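Local coordinates for ABC transporter ATP-binding protein (Leptospira interrogans serovar Copenhageni, PDB 4HZI) that probably binds and hydrolyses ATP as the ATPase subunit of an orphan ABC transporter involved in manganese utilization and tolerance, at residues K73-N78 against G82-T87; S88-I91 against E96-G99. All coordinates share one frame; numbering follows the deposited sequence.

How the contacts relate
From the N-terminal side, the chain enters helix 73-80 at the sulfate-binding loop, runs to its C-terminal end and leaves by a sharp turn: contact 1, 73-78 against 82-87, closes this short loop. The chain then runs beside the earlier strand 36-42, Thr-87 and Ser-88 both pairing with Ser-41, and continues into strand 90-93, where contact 2, 88-91 against 96-99, closes a beta hairpin. The two loops follow in series, neither nested nor crossed, with centres about 12 Å apart. Trp-85 packs on Tyr-98, CH2 of Trp-85 lying 3.9 Å from the backbone O of Tyr-98. Together they tie the helix to the antiparallel sheet of strands 53-58, 36-42, 90-93 and 96-97.

Contact 1 of 2, residues K73-N78 against G82-T87; sequences KSTLVN and GMIWAT. With SO4 (sulfate ion), chain C.
A Schellman motif ends helix 73-80, and it is here that Asn-78 meets Gly-82, Met-83 and Ile-84. The carbonyl O of Asn-78 accepts the amide of Met-83, with N to O 2.8 Å and an N-H...O angle of 158°; inside this wider bond Gly-82 N pairs with Leu-79 O. Gly-82 is the C-prime residue; its positive phi of 74° is readily adopted without a side chain, and it turns the chain out of the helical path. CB of Met-83 faces CB of Asn-78 at 4.1 Å, but the bent thioether chain then leads away from the helix.

Ile-84 supplies the apolar part. Its CG1 sits between backbone N and carbonyl carbon (chi1 61°), and from there the extended branch carries CD1 to CG2 of Thr-75, 3.5 Å away, the two side chains crossing at about a right angle. A branched aliphatic suits this spot, since Ile-84 also touches Leu-79 and Tyr-42.

At the helix N terminus, amides point their N-H groups at a sulfate, probably from the crystallisation liquor. Lys-73 grips its O2 through N at 2.9 Å and NZ at 2.8 Å: lysine suits the place because its long, flexible, cationic chain can curl round O2, back to the oxygen its own amide holds. Ser-74 N reaches O3 at 2.8 Å, while Gly-70 and Gly-72 add their amides. This strand-loop-helix cradle is consistent with the P-loop (Walker A) of ABC ATPases, where such an anion can mimic a nucleotide phosphate.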
loop_
_atom_site.group_PDB
_atom_site.type_symbol
_atom_site.label_atom_id
_atom_site.label_comp_id
_atom_site.label_asym_id
_atom_site.label_seq_id
_atom_site.Cartn_x
_atom_site.Cartn_y
_atom_site.Cartn_z
ATOM N N LYS A 73 -5.806 8.011 12.023
ATOM C CA LYS A 73 -6.156 6.650 12.325
ATOM C C LYS A 73 -5.166 5.984 13.326
ATOM O O LYS A 73 -5.610 5.311 14.269
ATOM C CB LYS A 73 -6.193 5.834 11.038
ATOM C CG LYS A 73 -7.352 6.297 10.144
ATOM C CD LYS A 73 -7.580 5.369 8.979
ATOM C CE LYS A 73 -6.326 5.068 8.257
ATOM N NZ LYS A 73 -5.737 6.249 7.595
ATOM N N SER A 74 -3.883 6.174 13.084
ATOM C CA SER A 74 -2.876 5.532 13.960
ATOM C C SER A 74 -2.961 6.096 15.360
ATOM O O SER A 74 -2.887 5.331 16.306
ATOM C CB SER A 74 -1.481 5.662 13.412
ATOM O OG SER A 74 -1.341 4.786 12.292
ATOM N N THR A 75 -3.172 7.401 15.482
ATOM C CA THR A 75 -3.414 8.015 16.796
ATOM C C THR A 75 -4.606 7.432 17.531
ATOM O O THR A 75 -4.569 7.118 18.707
ATOM C CB THR A 75 -3.525 9.546 16.657
ATOM O OG1 THR A 75 -2.316 10.035 16.064
ATOM C CG2 THR A 75 -3.724 10.190 18.002
ATOM N N LEU A 76 -5.708 7.232 16.813
ATOM C CA LEU A 76 -6.885 6.676 17.387
ATOM C C LEU A 76 -6.689 5.265 17.920
ATOM O O LEU A 76 -7.148 4.958 19.057
ATOM C CB LEU A 76 -8.057 6.793 16.348
ATOM C CG LEU A 76 -9.468 6.450 16.826
ATOM C CD1 LEU A 76 -9.913 7.161 18.102
ATOM C CD2 LEU A 76 -10.436 6.784 15.695
ATOM N N VAL A 77 -5.965 4.450 17.161
ATOM C CA VAL A 77 -5.670 3.065 17.534
ATOM C C VAL A 77 -4.843 3.097 18.819
ATOM O O VAL A 77 -5.156 2.374 19.774
ATOM C CB VAL A 77 -4.895 2.345 16.421
ATOM C CG1 VAL A 77 -4.335 1.022 16.913
ATOM C CG2 VAL A 77 -5.796 2.116 15.203
ATOM N N ASN A 78 -3.837 3.981 18.838
ATOM C CA ASN A 78 -3.007 4.165 20.039
ATOM C C ASN A 78 -3.788 4.559 21.290
ATOM O O ASN A 78 -3.518 4.067 22.396
ATOM C CB ASN A 78 -1.880 5.167 19.782
ATOM C CG ASN A 78 -0.867 4.660 18.791
ATOM O OD1 ASN A 78 -0.770 3.472 18.533
ATOM N ND2 ASN A 78 -0.103 5.562 18.230
ATOM N N GLY A 82 -4.669 2.252 24.802
ATOM C CA GLY A 82 -4.176 2.823 26.075
ATOM C C GLY A 82 -2.745 3.357 26.041
ATOM O O GLY A 82 -2.075 3.434 27.103
ATOM N N MET A 83 -2.259 3.713 24.853
ATOM C CA MET A 83 -0.863 4.177 24.680
ATOM C C MET A 83 -0.743 5.689 24.844
ATOM O O MET A 83 0.340 6.198 25.175
ATOM C CB MET A 83 -0.263 3.781 23.326
ATOM C CG MET A 83 -0.041 2.296 23.058
ATOM S SD MET A 83 1.500 1.579 23.701
ATOM C CE MET A 83 2.721 2.682 22.991
ATOM N N ILE A 84 -1.837 6.397 24.566
ATOM C CA ILE A 84 -1.981 7.822 24.805
ATOM C C ILE A 84 -3.313 8.080 25.456
ATOM O O ILE A 84 -4.284 7.310 25.289
ATOM C CB ILE A 84 -1.910 8.677 23.520
ATOM C CG1 ILE A 84 -3.038 8.307 22.565
ATOM C CG2 ILE A 84 -0.560 8.524 22.857
ATOM C CD1 ILE A 84 -3.057 9.171 21.309
ATOM N N TRP A 85 -3.353 9.095 26.292
ATOM C CA TRP A 85 -4.583 9.497 26.952
ATOM C C TRP A 85 -5.297 10.568 26.180
ATOM O O TRP A 85 -4.678 11.526 25.721
ATOM C CB TRP A 85 -4.292 10.116 28.327
ATOM C CG TRP A 85 -3.994 9.161 29.386
ATOM C CD1 TRP A 85 -2.819 9.029 30.064
ATOM C CD2 TRP A 85 -4.897 8.204 29.951
ATOM N NE1 TRP A 85 -2.927 8.041 31.030
ATOM C CE2 TRP A 85 -4.196 7.520 30.978
ATOM C CE3 TRP A 85 -6.227 7.866 29.700
ATOM C CZ2 TRP A 85 -4.784 6.505 31.733
ATOM C CZ3 TRP A 85 -6.810 6.860 30.444
ATOM C CH2 TRP A 85 -6.088 6.184 31.447
ATOM N N ALA A 86 -6.627 10.496 26.138
ATOM C CA ALA A 86 -7.424 11.520 25.531
ATOM C C ALA A 86 -7.265 12.845 26.307
ATOM O O ALA A 86 -7.142 12.827 27.534
ATOM C CB ALA A 86 -8.873 11.120 25.541
ATOM N N THR A 87 -7.310 13.960 25.598
ATOM C CA THR A 87 -7.294 15.257 26.254
ATOM C C THR A 87 -8.680 15.592 26.805
ATOM O O THR A 87 -8.805 16.250 27.839
ATOM C CB THR A 87 -6.656 16.342 25.340
ATOM O OG1 THR A 87 -7.399 16.475 24.131
ATOM C CG2 THR A 87 -5.284 15.937 24.960
HETATM S S SO4 C . -3.236 8.230 9.707
HETATM O O1 SO4 C . -3.001 9.503 10.437
HETATM O O2 SO4 C . -4.685 8.187 9.395
HETATM O O3 SO4 C . -2.976 7.077 10.570
HETATM O O4 SO4 C . -2.422 8.312 8.536
#

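Contact 2 of 2, residues S88-I91 against E96-G99; sequences SGTI and ETYG
Ile-91 and Tyr-98 pack against each other at the open end of the beta hairpin of strands 90-93 and 96-97, where the second strand passes into a 3-10 turn, at one edge of the antiparallel sheet. This is the tight side of the contact. The isoleucine lies over one face of the phenol ring: CG1 stands 3.8 Å from the ring centroid, 18° off the normal, in a CH-pi contact. With CG1 anti to the backbone N (chi1 173°), the longer branch runs on along the ring toward its hydroxyl end and brings CD1 of Ile-91 to 3.6 Å from CZ of Tyr-98, while CG2 of Ile-91 rests near CG of Tyr-98. A beta-branched aliphatic suits a strand and presents several carbons to a flat partner; Ile-91 is also packed against Leu-79, Ile-80, Leu-37 and Ile-40. The hydroxyl of Tyr-98, a buried residue, is hydrogen-bonded to the carbonyl O of Ile-80.

The more exposed side has few contacts. Thr-90 and Thr-97 meet through their methyl groups alone, CG2 to CG2 at 4.0 Å. Threonine suits position 97, with a methyl for its neighbour and a hydroxyl hydrogen-bonded to Glu-100; at 90 its beta-branched chain suits a strand.

Between these sides, the backbone O of Ile-91 receives two donors: Tyr-98 N at 3.1 Å, with an N-H...O angle of 145°, and the weaker CA-H of Thr-97, whose CA lies 3.3 Å from that oxygen.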
loop_
_atom_site.group_PDB
_atom_site.type_symbol
_atom_site.label_atom_id
_atom_site.label_comp_id
_atom_site.label_asym_id
_atom_site.label_seq_id
_atom_site.Cartn_x
_atom_site.Cartn_y
_atom_site.Cartn_z
ATOM N N SER A 88 -9.740 15.106 26.163
ATOM C CA SER A 88 -11.068 15.200 26.740
ATOM C C SER A 88 -11.921 14.084 26.156
ATOM O O SER A 88 -11.483 13.408 25.225
ATOM C CB SER A 88 -11.697 16.551 26.419
ATOM O OG SER A 88 -11.698 16.801 25.037
ATOM N N GLY A 89 -13.130 13.954 26.683
ATOM C CA GLY A 89 -14.092 12.950 26.248
ATOM C C GLY A 89 -13.938 11.670 27.037
ATOM O O GLY A 89 -13.078 11.562 27.908
ATOM N N THR A 90 -14.772 10.678 26.722
ATOM C CA THR A 90 -14.853 9.483 27.507
ATOM C C THR A 90 -14.767 8.258 26.600
ATOM O O THR A 90 -15.401 8.247 25.546
ATOM C CB THR A 90 -16.191 9.430 28.265
ATOM O OG1 THR A 90 -16.306 10.589 29.105
ATOM C CG2 THR A 90 -16.268 8.197 29.131
ATOM N N ILE A 91 -13.983 7.269 27.022
ATOM C CA ILE A 91 -13.839 6.002 26.276
ATOM C C ILE A 91 -14.048 4.888 27.279
ATOM O O ILE A 91 -13.577 4.966 28.439
ATOM C CB ILE A 91 -12.512 5.948 25.501
ATOM C CG1 ILE A 91 -12.321 4.545 24.884
ATOM C CG2 ILE A 91 -11.333 6.338 26.387
ATOM C CD1 ILE A 91 -11.224 4.490 23.861
ATOM N N GLU A 96 -16.853 0.159 31.809
ATOM C CA GLU A 96 -15.743 0.771 32.551
ATOM C C GLU A 96 -15.013 1.793 31.697
ATOM O O GLU A 96 -14.546 1.470 30.618
ATOM C CB GLU A 96 -14.741 -0.291 32.975
ATOM C CG GLU A 96 -15.216 -1.264 34.024
ATOM C CD GLU A 96 -14.141 -2.269 34.362
ATOM O OE1 GLU A 96 -13.797 -3.099 33.490
ATOM O OE2 GLU A 96 -13.620 -2.221 35.499
ATOM N N THR A 97 -14.867 3.004 32.204
ATOM C CA THR A 97 -13.998 3.981 31.580
ATOM C C THR A 97 -12.557 3.502 31.684
ATOM O O THR A 97 -12.201 2.695 32.555
ATOM C CB THR A 97 -14.092 5.389 32.219
ATOM O OG1 THR A 97 -13.557 5.334 33.543
ATOM C CG2 THR A 97 -15.527 5.876 32.255
ATOM N N TYR A 98 -11.737 4.014 30.793
ATOM C CA TYR A 98 -10.344 3.664 30.752
ATOM C C TYR A 98 -9.623 4.092 32.038
ATOM O O TYR A 98 -8.705 3.419 32.480
ATOM C CB TYR A 98 -9.694 4.247 29.522
ATOM C CG TYR A 98 -9.795 3.388 28.280
ATOM C CD1 TYR A 98 -10.896 2.542 28.053
ATOM C CD2 TYR A 98 -8.815 3.430 27.334
ATOM C CE1 TYR A 98 -10.978 1.775 26.917
ATOM C CE2 TYR A 98 -8.897 2.684 26.184
ATOM C CZ TYR A 98 -9.995 1.835 25.998
ATOM O OH TYR A 98 -10.089 1.080 24.876
ATOM N N GLY A 99 -10.123 5.132 32.671
ATOM C CA GLY A 99 -9.615 5.534 33.976
ATOM C C GLY A 99 -9.814 4.461 35.040
ATOM O O GLY A 99 -9.113 4.458 36.044
#